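Local coordinates for protein BIFUNCTIONAL PROTEIN Proline utilization A (PutA) (Corynebacterium freiburgense, PDB 5UX5) that catalyses the two-step oxidation of proline to glutamate, joining an FAD-dependent proline dehydrogenase and an NAD-dependent aldehyde dehydrogenase in one polypeptide, at residues R151-L156 and Y185-A190; I295-G300 and V345-A350; D374-Q379 and T395-T400. All blocks are in the same frame, centred on the assembly; numbering follows the deposited sequence.

Contact 1. Residues R151-L156 and Y185-A190; sequences RLNVNL and YVSIKA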
loop_
_atom_site.group_PDB
_atom_site.type_symbol
_atom_site.label_atom_id
_atom_site.label_comp_id
_atom_site.label_asym_id
_atom_site.label_seq_id
_atom_site.Cartn_x
_atom_site.Cartn_y
_atom_site.Cartn_z
ATOM N N ARG A 151 -35.100 23.883 -0.335
ATOM C CA ARG A 151 -35.106 22.569 -0.962
ATOM C C ARG A 151 -34.023 21.719 -0.282
ATOM O O ARG A 151 -33.049 22.254 0.247
ATOM C CB ARG A 151 -34.911 22.718 -2.500
ATOM N N LEU A 152 -34.204 20.396 -0.239
ATOM C CA LEU A 152 -33.323 19.504 0.525
ATOM C C LEU A 152 -32.465 18.646 -0.403
ATOM O O LEU A 152 -32.979 18.016 -1.330
ATOM C CB LEU A 152 -34.132 18.572 1.432
ATOM C CG LEU A 152 -34.871 19.116 2.659
ATOM C CD1 LEU A 152 -35.229 17.979 3.588
ATOM C CD2 LEU A 152 -34.083 20.195 3.397
ATOM N N ASN A 153 -31.164 18.593 -0.142
ATOM C CA ASN A 153 -30.283 17.652 -0.832
ATOM C C ASN A 153 -30.278 16.371 -0.001
ATOM O O ASN A 153 -29.668 16.311 1.068
ATOM C CB ASN A 153 -28.879 18.241 -1.002
ATOM C CG ASN A 153 -27.854 17.242 -1.571
ATOM O OD1 ASN A 153 -26.666 17.548 -1.647
ATOM N ND2 ASN A 153 -28.306 16.078 -1.991
ATOM N N VAL A 154 -30.976 15.358 -0.480
ATOM C CA VAL A 154 -31.061 14.091 0.228
ATOM C C VAL A 154 -29.889 13.218 -0.205
ATOM O O VAL A 154 -29.693 12.960 -1.400
ATOM C CB VAL A 154 -32.416 13.419 -0.025
ATOM C CG1 VAL A 154 -32.543 12.129 0.759
ATOM C CG2 VAL A 154 -33.519 14.378 0.395
ATOM N N ASN A 155 -29.090 12.791 0.770
ATOM C CA ASN A 155 -27.861 12.037 0.543
ATOM C C ASN A 155 -27.894 10.787 1.408
ATOM O O ASN A 155 -28.013 10.882 2.636
ATOM C CB ASN A 155 -26.642 12.920 0.876
ATOM C CG ASN A 155 -25.292 12.239 0.625
ATOM O OD1 ASN A 155 -24.402 12.310 1.464
ATOM N ND2 ASN A 155 -25.127 11.612 -0.531
ATOM N N LEU A 156 -27.769 9.624 0.778
ATOM C CA LEU A 156 -27.877 8.353 1.485
ATOM C C LEU A 156 -26.504 7.924 2.003
ATOM O O LEU A 156 -25.567 7.728 1.219
ATOM C CB LEU A 156 -28.480 7.286 0.577
ATOM C CG LEU A 156 -28.622 5.919 1.264
ATOM C CD1 LEU A 156 -29.625 5.973 2.407
ATOM C CD2 LEU A 156 -29.018 4.833 0.266
ATOM N N TYR A 185 -34.126 16.445 -4.883
ATOM C CA TYR A 185 -32.686 16.528 -5.098
ATOM C C TYR A 185 -32.019 15.385 -4.354
ATOM O O TYR A 185 -32.103 15.318 -3.123
ATOM C CB TYR A 185 -32.200 17.873 -4.597
ATOM C CG TYR A 185 -30.786 18.280 -4.876
ATOM C CD1 TYR A 185 -29.710 17.422 -4.628
ATOM C CD2 TYR A 185 -30.510 19.565 -5.307
ATOM C CE1 TYR A 185 -28.391 17.832 -4.853
ATOM C CE2 TYR A 185 -29.207 19.986 -5.512
ATOM C CZ TYR A 185 -28.149 19.118 -5.291
ATOM O OH TYR A 185 -26.861 19.556 -5.511
ATOM N N VAL A 186 -31.372 14.492 -5.085
ATOM C CA VAL A 186 -30.557 13.453 -4.473
ATOM C C VAL A 186 -29.135 13.617 -4.978
ATOM O O VAL A 186 -28.897 14.062 -6.105
ATOM C CB VAL A 186 -31.084 12.029 -4.770
ATOM C CG1 VAL A 186 -32.491 11.862 -4.225
ATOM C CG2 VAL A 186 -31.028 11.719 -6.268
ATOM N N SER A 187 -28.179 13.237 -4.152
ATOM C CA SER A 187 -26.802 13.253 -4.611
ATOM C C SER A 187 -26.150 11.949 -4.181
ATOM O O SER A 187 -26.497 11.390 -3.143
ATOM C CB SER A 187 -26.017 14.523 -4.128
ATOM O OG SER A 187 -26.140 14.805 -2.749
ATOM N N ILE A 188 -25.278 11.425 -5.043
ATOM C CA ILE A 188 -24.651 10.120 -4.876
ATOM C C ILE A 188 -23.250 10.167 -5.496
ATOM O O ILE A 188 -22.954 11.025 -6.338
ATOM C CB ILE A 188 -25.536 9.024 -5.530
ATOM C CG1 ILE A 188 -25.060 7.610 -5.153
ATOM C CG2 ILE A 188 -25.636 9.225 -7.042
ATOM C CD1 ILE A 188 -25.907 6.508 -5.705
ATOM N N LYS A 189 -22.372 9.242 -5.063
ATOM C CA LYS A 189 -20.992 9.158 -5.547
ATOM C C LYS A 189 -20.790 7.915 -6.400
ATOM O O LYS A 189 -21.297 6.836 -6.079
ATOM C CB LYS A 189 -19.972 9.079 -4.407
ATOM C CG LYS A 189 -19.948 10.239 -3.476
ATOM C CD LYS A 189 -18.683 10.247 -2.649
ATOM C CE LYS A 189 -18.693 9.331 -1.446
ATOM N NZ LYS A 189 -17.514 9.719 -0.559
ATOM N N ALA A 190 -19.918 8.051 -7.402
ATOM C CA ALA A 190 -19.517 6.929 -8.236
ATOM C C ALA A 190 -19.061 5.751 -7.400
ATOM O O ALA A 190 -19.420 4.598 -7.686
ATOM C CB ALA A 190 -18.386 7.348 -9.178
#
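Asn153 lies obliquely across the Tyr185 ring: its CB sits over one face, offset toward the rim and 4.1 Å from the ring centroid in a CH-pi contact, while its amide plane is turned 41° from the ring. With CG trans to the backbone nitrogen (chi1 173°), the amide passes over CD1 and CE1 and reaches Ser187, where ND2 donates to OG at 2.6 Å with the oxygen in the amide plane. A second amide reaches the same serine. ND2 of Asn155 donates to Ser187 O over 3.0 Å, approaching from above the carbonyl plane, and OD1 of Asn155 is hydrogen-bonded to Tyr399 OH, so both ends of this amide are engaged and its rotation is fixed. Parallel pairing continues the contact, Val154 N to Tyr185 O at 2.9 Å and Ser187 N to Val154 O at 3.2 Å. At the far end of the ring from Tyr185 CB, OH hydrogen-bonds Arg296 and Glu376 inside the barrel. On the face opposite Asn155 and Ser187, Val154 and Val186 pack against Leu177 and Leu178 of helix 164-178, the connection of this beta-alpha-beta crossover. Strand 396-403 flanks 151-157, and strand 228-232 flanks 185-189.

Contact 2. Residues I295-G300 and V345-A350; sequences IRLVKG and VRVGIA. With FAD (flavin-adenine dinucleotide), chain E.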
loop_
_atom_site.group_PDB
_atom_site.type_symbol
_atom_site.label_atom_id
_atom_site.label_comp_id
_atom_site.label_asym_id
_atom_site.label_seq_id
_atom_site.Cartn_x
_atom_site.Cartn_y
_atom_site.Cartn_z
ATOM N N ILE A 295 -23.004 23.052 -11.534
ATOM C CA ILE A 295 -21.806 22.707 -10.792
ATOM C C ILE A 295 -22.004 23.146 -9.355
ATOM O O ILE A 295 -22.403 24.284 -9.093
ATOM C CB ILE A 295 -20.569 23.330 -11.454
ATOM C CG1 ILE A 295 -20.368 22.579 -12.778
ATOM C CG2 ILE A 295 -19.339 23.227 -10.551
ATOM C CD1 ILE A 295 -19.458 23.169 -13.737
ATOM N N ARG A 296 -21.826 22.217 -8.430
ATOM C CA ARG A 296 -21.760 22.561 -7.015
ATOM C C ARG A 296 -20.298 22.839 -6.680
ATOM O O ARG A 296 -19.445 21.945 -6.794
ATOM C CB ARG A 296 -22.313 21.441 -6.130
ATOM C CG ARG A 296 -22.330 21.843 -4.655
ATOM C CD ARG A 296 -22.402 20.675 -3.693
ATOM N NE ARG A 296 -23.626 19.915 -3.846
ATOM C CZ ARG A 296 -23.751 18.664 -3.443
ATOM N NH1 ARG A 296 -22.706 18.069 -2.889
ATOM N NH2 ARG A 296 -24.894 18.010 -3.615
ATOM N N LEU A 297 -20.003 24.073 -6.302
ATOM C CA LEU A 297 -18.661 24.461 -5.901
ATOM C C LEU A 297 -18.486 24.196 -4.418
ATOM O O LEU A 297 -19.202 24.785 -3.606
ATOM C CB LEU A 297 -18.437 25.940 -6.174
ATOM C CG LEU A 297 -17.974 26.278 -7.567
ATOM C CD1 LEU A 297 -17.368 27.661 -7.510
ATOM C CD2 LEU A 297 -17.000 25.250 -7.995
ATOM N N VAL A 298 -17.529 23.331 -4.065
ATOM C CA VAL A 298 -17.157 23.072 -2.676
ATOM C C VAL A 298 -15.670 23.358 -2.533
ATOM O O VAL A 298 -14.933 23.445 -3.522
ATOM C CB VAL A 298 -17.478 21.627 -2.221
ATOM C CG1 VAL A 298 -18.938 21.231 -2.549
ATOM C CG2 VAL A 298 -16.500 20.649 -2.830
ATOM N N LYS A 299 -15.224 23.553 -1.294
ATOM C CA LYS A 299 -13.780 23.744 -1.138
ATOM C C LYS A 299 -13.045 22.408 -1.105
ATOM O O LYS A 299 -11.974 22.282 -1.708
ATOM C CB LYS A 299 -13.472 24.622 0.084
ATOM C CG LYS A 299 -13.691 26.125 -0.227
ATOM C CD LYS A 299 -13.643 27.067 0.991
ATOM C CE LYS A 299 -14.152 28.482 0.594
ATOM N NZ LYS A 299 -14.132 29.550 1.671
ATOM N N GLY A 300 -13.628 21.393 -0.461
ATOM C CA GLY A 300 -13.069 20.044 -0.438
ATOM C C GLY A 300 -13.007 19.456 0.957
ATOM O O GLY A 300 -12.544 20.134 1.882
ATOM N N VAL A 345 -24.461 26.958 -17.387
ATOM C CA VAL A 345 -23.888 26.348 -16.195
ATOM C C VAL A 345 -24.471 27.089 -14.999
ATOM O O VAL A 345 -24.023 28.192 -14.663
ATOM C CB VAL A 345 -22.353 26.403 -16.195
ATOM C CG1 VAL A 345 -21.796 25.446 -15.144
ATOM C CG2 VAL A 345 -21.801 26.058 -17.563
ATOM N N ARG A 346 -25.487 26.508 -14.368
ATOM C CA ARG A 346 -25.918 26.995 -13.067
ATOM C C ARG A 346 -24.885 26.595 -12.021
ATOM O O ARG A 346 -24.056 25.702 -12.240
ATOM C CB ARG A 346 -27.280 26.434 -12.698
ATOM C CG ARG A 346 -28.356 26.595 -13.795
ATOM C CD ARG A 346 -29.757 26.471 -13.235
ATOM N NE ARG A 346 -29.980 27.494 -12.220
ATOM C CZ ARG A 346 -30.046 27.240 -10.916
ATOM N NH1 ARG A 346 -29.910 25.990 -10.469
ATOM N NH2 ARG A 346 -30.244 28.230 -10.058
ATOM N N VAL A 347 -24.924 27.281 -10.879
ATOM C CA VAL A 347 -23.874 27.186 -9.871
ATOM C C VAL A 347 -24.477 27.058 -8.484
ATOM O O VAL A 347 -25.199 27.954 -8.029
ATOM C CB VAL A 347 -22.953 28.411 -9.897
ATOM C CG1 VAL A 347 -21.778 28.163 -9.048
ATOM C CG2 VAL A 347 -22.536 28.709 -11.294
ATOM N N GLY A 348 -24.108 25.995 -7.776
ATOM C CA GLY A 348 -24.367 25.937 -6.353
ATOM C C GLY A 348 -23.101 26.259 -5.569
ATOM O O GLY A 348 -22.136 25.486 -5.601
ATOM N N ILE A 349 -23.077 27.407 -4.892
ATOM C CA ILE A 349 -21.990 27.731 -3.974
ATOM C C ILE A 349 -22.267 27.002 -2.665
ATOM O O ILE A 349 -23.273 27.257 -1.996
ATOM C CB ILE A 349 -21.854 29.253 -3.755
ATOM C CG1 ILE A 349 -20.841 29.901 -4.706
ATOM C CG2 ILE A 349 -21.386 29.560 -2.358
ATOM C CD1 ILE A 349 -21.265 29.970 -6.104
ATOM N N ALA A 350 -21.382 26.082 -2.300
ATOM C CA ALA A 350 -21.551 25.249 -1.113
ATOM C C ALA A 350 -20.502 25.694 -0.102
ATOM O O ALA A 350 -19.369 25.209 -0.110
ATOM C CB ALA A 350 -21.421 23.756 -1.434
HETATM P PA FAD E . -13.896 27.369 5.378
HETATM O O1A FAD E . -13.317 27.450 6.832
HETATM O O2A FAD E . -13.898 28.565 4.546
HETATM O O5B FAD E . -13.258 26.430 4.425
HETATM C C5B FAD E . -12.643 25.251 4.909
HETATM C C4B FAD E . -12.011 24.522 3.738
HETATM O O4B FAD E . -10.771 25.080 3.411
HETATM C C3B FAD E . -11.742 23.078 4.016
HETATM O O3B FAD E . -12.826 22.227 3.885
HETATM C C2B FAD E . -10.665 22.766 3.042
HETATM O O2B FAD E . -11.177 22.334 1.835
HETATM C C1B FAD E . -9.907 24.059 2.964
HETATM N N9A FAD E . -8.693 24.056 3.767
HETATM C C8A FAD E . -8.603 24.294 5.132
HETATM N N7A FAD E . -7.320 24.182 5.526
HETATM C C5A FAD E . -6.492 23.882 4.450
HETATM C C6A FAD E . -5.108 23.679 4.284
HETATM N N6A FAD E . -4.152 23.732 5.377
HETATM N N1A FAD E . -4.638 23.407 3.057
HETATM C C2A FAD E . -5.489 23.320 1.987
HETATM N N3A FAD E . -6.839 23.512 2.116
HETATM C C4A FAD E . -7.368 23.792 3.313
HETATM N N1 FAD E . -16.983 18.368 0.135
HETATM C C2 FAD E . -16.519 17.482 -0.904
HETATM O O2 FAD E . -15.179 17.179 -0.957
HETATM N N3 FAD E . -17.441 16.904 -1.786
HETATM C C4 FAD E . -18.804 17.198 -1.717
HETATM O O4 FAD E . -19.693 16.625 -2.609
HETATM C C4X FAD E . -19.280 18.239 -0.750
HETATM N N5 FAD E . -20.590 18.706 -0.741
HETATM C C5X FAD E . -20.987 19.717 0.145
HETATM C C6 FAD E . -22.312 20.191 0.163
HETATM C C7 FAD E . -22.671 21.189 1.062
HETATM C C7M FAD E . -24.078 21.709 1.111
HETATM C C8 FAD E . -21.748 21.734 1.918
HETATM C C8M FAD E . -22.141 22.809 2.879
HETATM C C9 FAD E . -20.441 21.271 1.908
HETATM C C9A FAD E . -20.068 20.273 1.027
HETATM N N10 FAD E . -18.711 19.836 1.035
HETATM C C10 FAD E . -18.298 18.816 0.151
HETATM C "C1'" FAD E . -17.762 20.404 2.010
HETATM C "C2'" FAD E . -16.859 21.506 1.524
HETATM O "O2'" FAD E . -15.966 20.975 0.612
HETATM C "C3'" FAD E . -16.161 22.107 2.764
HETATM O "O3'" FAD E . -15.375 21.127 3.323
HETATM C "C4'" FAD E . -17.042 22.679 3.881
HETATM O "O4'" FAD E . -18.281 23.104 3.442
HETATM C "C5'" FAD E . -16.337 23.758 4.735
HETATM O "O5'" FAD E . -15.652 24.775 4.014
HETATM P P FAD E . -16.093 26.334 3.990
HETATM O O1P FAD E . -16.212 27.045 2.588
HETATM O O2P FAD E . -17.368 26.227 4.912
HETATM O O3P FAD E . -15.337 27.073 5.219
#
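Ile295 pairs with Val347, Arg296 with Gly348 and Leu297 with Ile349 in parallel register, held by four backbone hydrogen bonds. Among them, Leu297 N donates to Gly348 O at 2.7 Å and Ala350 N to Leu297 O at 2.9 Å.

Apolar contacts lie at both ends of the pairing. Ile295 CD1 meets Val345 CG1 at 3.6 Å, near helix 271-287, while Ala350 CB packs on Val298 CG1 at 3.7 Å and on the Arg296 CG methylene, close to the flavin ring atom C7.

Polar contacts to FAD come from Arg296 within the strand and from the loop residues Lys299 and Gly300. The Arg296 chain, bent at chi3 (-63°), brings Arg296 NH1 to FAD N5 in a weak hydrogen bond of 3.1 Å, while its NE forms a salt bridge with Glu376. The extended Lys299 side chain carries NZ to FAD O2A of the pyrophosphate at 3.0 Å and is also salt-bridged to Asp327. Gly300 N donates to the ribityl FAD O2' at 2.6 Å, and Gly300 O accepts from FAD O2B of the adenosine ribose at 2.6 Å.

Together these residues reach the flavin, ribityl, pyrophosphate and adenosine ribose of FAD, and place a donor beside N5, the atom that takes up hydride in flavin oxidations.

Contact 3. Residues D374-Q379 and T395-T400; sequences DVEMLQ and TVILYT. With FAD (flavin-adenine dinucleotide), chain E.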
loop_
_atom_site.group_PDB
_atom_site.type_symbol
_atom_site.label_atom_id
_atom_site.label_comp_id
_atom_site.label_asym_id
_atom_site.label_seq_id
_atom_site.Cartn_x
_atom_site.Cartn_y
_atom_site.Cartn_z
ATOM N N ASP A 374 -27.622 29.286 -6.922
ATOM C CA ASP A 374 -28.190 28.678 -5.737
ATOM C C ASP A 374 -27.078 28.645 -4.702
ATOM O O ASP A 374 -25.906 28.622 -5.064
ATOM C CB ASP A 374 -28.692 27.255 -6.024
ATOM C CG ASP A 374 -29.729 27.204 -7.148
ATOM O OD1 ASP A 374 -30.470 28.192 -7.331
ATOM O OD2 ASP A 374 -29.810 26.169 -7.850
ATOM N N VAL A 375 -27.435 28.680 -3.420
ATOM C CA VAL A 375 -26.483 28.513 -2.317
ATOM C C VAL A 375 -26.814 27.221 -1.588
ATOM O O VAL A 375 -27.967 27.001 -1.193
ATOM C CB VAL A 375 -26.516 29.698 -1.336
ATOM C CG1 VAL A 375 -25.720 29.352 -0.080
ATOM C CG2 VAL A 375 -25.999 30.974 -1.992
ATOM N N GLU A 376 -25.817 26.367 -1.398
ATOM C CA GLU A 376 -26.028 25.080 -0.750
ATOM C C GLU A 376 -25.314 25.075 0.598
ATOM O O GLU A 376 -24.148 25.461 0.679
ATOM C CB GLU A 376 -25.569 23.944 -1.668
ATOM C CG GLU A 376 -26.135 24.063 -3.120
ATOM C CD GLU A 376 -25.970 22.783 -3.937
ATOM O OE1 GLU A 376 -26.414 22.738 -5.117
ATOM O OE2 GLU A 376 -25.387 21.819 -3.389
ATOM N N MET A 377 -26.034 24.674 1.659
ATOM C CA MET A 377 -25.572 24.746 3.044
ATOM C C MET A 377 -25.909 23.455 3.789
ATOM O O MET A 377 -26.535 22.538 3.245
ATOM C CB MET A 377 -26.175 25.966 3.768
ATOM C CG MET A 377 -25.601 27.344 3.339
ATOM S SD MET A 377 -26.376 28.811 4.081
ATOM C CE MET A 377 -25.537 28.952 5.647
ATOM N N LEU A 378 -25.481 23.381 5.052
ATOM C CA LEU A 378 -25.708 22.213 5.903
ATOM C C LEU A 378 -27.007 22.351 6.676
ATOM O O LEU A 378 -27.187 23.316 7.430
ATOM C CB LEU A 378 -24.562 22.005 6.882
ATOM C CG LEU A 378 -23.371 21.480 6.120
ATOM C CD1 LEU A 378 -22.215 21.389 7.074
ATOM C CD2 LEU A 378 -23.742 20.122 5.532
ATOM N N GLN A 379 -27.905 21.388 6.491
ATOM C CA GLN A 379 -29.228 21.480 7.091
ATOM C C GLN A 379 -29.114 21.503 8.597
ATOM O O GLN A 379 -28.595 20.565 9.199
ATOM C CB GLN A 379 -30.119 20.323 6.646
ATOM C CG GLN A 379 -31.572 20.517 6.995
ATOM C CD GLN A 379 -31.889 19.912 8.316
ATOM O OE1 GLN A 379 -31.235 18.956 8.723
ATOM N NE2 GLN A 379 -32.896 20.445 9.000
ATOM N N THR A 395 -32.818 30.711 -3.728
ATOM C CA THR A 395 -32.721 29.262 -3.614
ATOM C C THR A 395 -31.626 28.887 -2.621
ATOM O O THR A 395 -30.451 29.219 -2.819
ATOM C CB THR A 395 -32.414 28.628 -4.974
ATOM O OG1 THR A 395 -33.335 29.104 -5.958
ATOM C CG2 THR A 395 -32.494 27.096 -4.902
ATOM N N VAL A 396 -31.999 28.169 -1.571
ATOM C CA VAL A 396 -31.022 27.614 -0.647
ATOM C C VAL A 396 -31.318 26.129 -0.498
ATOM O O VAL A 396 -32.454 25.737 -0.205
ATOM C CB VAL A 396 -31.045 28.346 0.703
ATOM C CG1 VAL A 396 -30.247 27.580 1.744
ATOM C CG2 VAL A 396 -30.510 29.735 0.517
ATOM N N ILE A 397 -30.306 25.299 -0.728
ATOM C CA ILE A 397 -30.478 23.852 -0.762
ATOM C C ILE A 397 -29.710 23.250 0.398
ATOM O O ILE A 397 -28.477 23.352 0.461
ATOM C CB ILE A 397 -30.017 23.269 -2.099
ATOM C CG1 ILE A 397 -30.687 24.048 -3.236
ATOM C CG2 ILE A 397 -30.348 21.790 -2.155
ATOM C CD1 ILE A 397 -29.975 23.911 -4.554
ATOM N N LEU A 398 -30.441 22.630 1.316
ATOM C CA LEU A 398 -29.859 22.137 2.559
ATOM C C LEU A 398 -29.434 20.676 2.435
ATOM O O LEU A 398 -30.240 19.806 2.070
ATOM C CB LEU A 398 -30.850 22.299 3.709
ATOM C CG LEU A 398 -31.160 23.754 4.052
ATOM C CD1 LEU A 398 -32.041 23.826 5.282
ATOM C CD2 LEU A 398 -29.873 24.548 4.240
ATOM N N TYR A 399 -28.168 20.412 2.756
ATOM C CA TYR A 399 -27.666 19.044 2.779
ATOM C C TYR A 399 -28.437 18.246 3.823
ATOM O O TYR A 399 -28.476 18.618 4.993
ATOM C CB TYR A 399 -26.163 19.042 3.083
ATOM C CG TYR A 399 -25.583 17.652 3.232
ATOM C CD1 TYR A 399 -25.266 16.875 2.121
ATOM C CD2 TYR A 399 -25.373 17.105 4.483
ATOM C CE1 TYR A 399 -24.759 15.583 2.270
ATOM C CE2 TYR A 399 -24.871 15.821 4.633
ATOM C CZ TYR A 399 -24.566 15.070 3.532
ATOM O OH TYR A 399 -24.055 13.806 3.724
ATOM N N THR A 400 -29.100 17.185 3.400
ATOM C CA THR A 400 -29.882 16.368 4.328
ATOM C C THR A 400 -29.419 14.916 4.272
ATOM O O THR A 400 -29.747 14.202 3.303
ATOM C CB THR A 400 -31.375 16.478 4.011
ATOM O OG1 THR A 400 -31.779 17.846 4.121
ATOM C CG2 THR A 400 -32.212 15.644 4.965
HETATM P PA FAD E . -13.896 27.369 5.378
HETATM O O1A FAD E . -13.317 27.450 6.832
HETATM O O2A FAD E . -13.898 28.565 4.546
HETATM O O5B FAD E . -13.258 26.430 4.425
HETATM C C5B FAD E . -12.643 25.251 4.909
HETATM C C4B FAD E . -12.011 24.522 3.738
HETATM O O4B FAD E . -10.771 25.080 3.411
HETATM C C3B FAD E . -11.742 23.078 4.016
HETATM O O3B FAD E . -12.826 22.227 3.885
HETATM C C2B FAD E . -10.665 22.766 3.042
HETATM O O2B FAD E . -11.177 22.334 1.835
HETATM C C1B FAD E . -9.907 24.059 2.964
HETATM N N9A FAD E . -8.693 24.056 3.767
HETATM C C8A FAD E . -8.603 24.294 5.132
HETATM N N7A FAD E . -7.320 24.182 5.526
HETATM C C5A FAD E . -6.492 23.882 4.450
HETATM C C6A FAD E . -5.108 23.679 4.284
HETATM N N6A FAD E . -4.152 23.732 5.377
HETATM N N1A FAD E . -4.638 23.407 3.057
HETATM C C2A FAD E . -5.489 23.320 1.987
HETATM N N3A FAD E . -6.839 23.512 2.116
HETATM C C4A FAD E . -7.368 23.792 3.313
HETATM N N1 FAD E . -16.983 18.368 0.135
HETATM C C2 FAD E . -16.519 17.482 -0.904
HETATM O O2 FAD E . -15.179 17.179 -0.957
HETATM N N3 FAD E . -17.441 16.904 -1.786
HETATM C C4 FAD E . -18.804 17.198 -1.717
HETATM O O4 FAD E . -19.693 16.625 -2.609
HETATM C C4X FAD E . -19.280 18.239 -0.750
HETATM N N5 FAD E . -20.590 18.706 -0.741
HETATM C C5X FAD E . -20.987 19.717 0.145
HETATM C C6 FAD E . -22.312 20.191 0.163
HETATM C C7 FAD E . -22.671 21.189 1.062
HETATM C C7M FAD E . -24.078 21.709 1.111
HETATM C C8 FAD E . -21.748 21.734 1.918
HETATM C C8M FAD E . -22.141 22.809 2.879
HETATM C C9 FAD E . -20.441 21.271 1.908
HETATM C C9A FAD E . -20.068 20.273 1.027
HETATM N N10 FAD E . -18.711 19.836 1.035
HETATM C C10 FAD E . -18.298 18.816 0.151
HETATM C "C1'" FAD E . -17.762 20.404 2.010
HETATM C "C2'" FAD E . -16.859 21.506 1.524
HETATM O "O2'" FAD E . -15.966 20.975 0.612
HETATM C "C3'" FAD E . -16.161 22.107 2.764
HETATM O "O3'" FAD E . -15.375 21.127 3.323
HETATM C "C4'" FAD E . -17.042 22.679 3.881
HETATM O "O4'" FAD E . -18.281 23.104 3.442
HETATM C "C5'" FAD E . -16.337 23.758 4.735
HETATM O "O5'" FAD E . -15.652 24.775 4.014
HETATM P P FAD E . -16.093 26.334 3.990
HETATM O O1P FAD E . -16.212 27.045 2.588
HETATM O O2P FAD E . -17.368 26.227 4.912
HETATM O O3P FAD E . -15.337 27.073 5.219
#
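Glu376 and Ile397 have matching first torsions, chi1 -49° and -51°, which set CG of the glutamate and CG1 of the isoleucine opposite their carbonyl carbons; the two side chains therefore run alongside each other, with Ile397 CD1 3.8 Å from Glu376 OE1. Tyr399 instead swings CG trans to its backbone nitrogen (chi1 176°), and its ring lies beside Leu378, whose CD2 meets Tyr399 CD2 at 3.6 Å. Gln379 crosses Leu398 at about a right angle, Gln379 CG lying 3.8 Å from Leu398 CD1. At the other end, the Asp374 carboxylate slants past Thr395, its CG 3.6 Å from Thr395 CG2.

Beneath these contacts the parallel strands zip together through backbone hydrogen bonds, from Val375 N to Thr395 O at one end to Tyr399 N to Met377 O, which spans 2.7 Å. Val375, Met377 and Val396 pack on helix 383-393, the helix of this beta-alpha-beta unit.

The dimethylbenzene end of FAD approaches the pair. Its C7M lies against the strand backbone, nearest Met377 O at 3.4 Å, and Leu378 CG, 3.7 Å from FAD C8M, and Tyr399 CB add carbon contacts to the methyl groups. Asp374 OD2 is salt-bridged to Arg346 and Lys294; Glu376 OE1 meets Lys294 and Tyr185 OH, and OE2 is salt-bridged to Arg296. Buried carboxylates are thus matched by basic groups, probably offsetting the cost of burying their charge.

Overall arrangement
From the N terminus, contact 1 closes a 28-residue connection built on helix 164-178. Contact 2 comes next, closing the longer connection that includes helices 303-313 and 323-337, and contact 3 closes the short one through helix 383-393. The three are in series, without nesting or crossing, and all belong to the parallel barrel of the proline dehydrogenase part. Strands 345-350 and 373-378 are neighbours, so contacts 2 and 3 form one continuous patch of sheet. Strand 396-403 then pairs with 151-157, with Asn153 hydrogen-bonded to Leu398 and Thr400, and so brings contact 3 back to contact 1, joining late and early strands round the barrel.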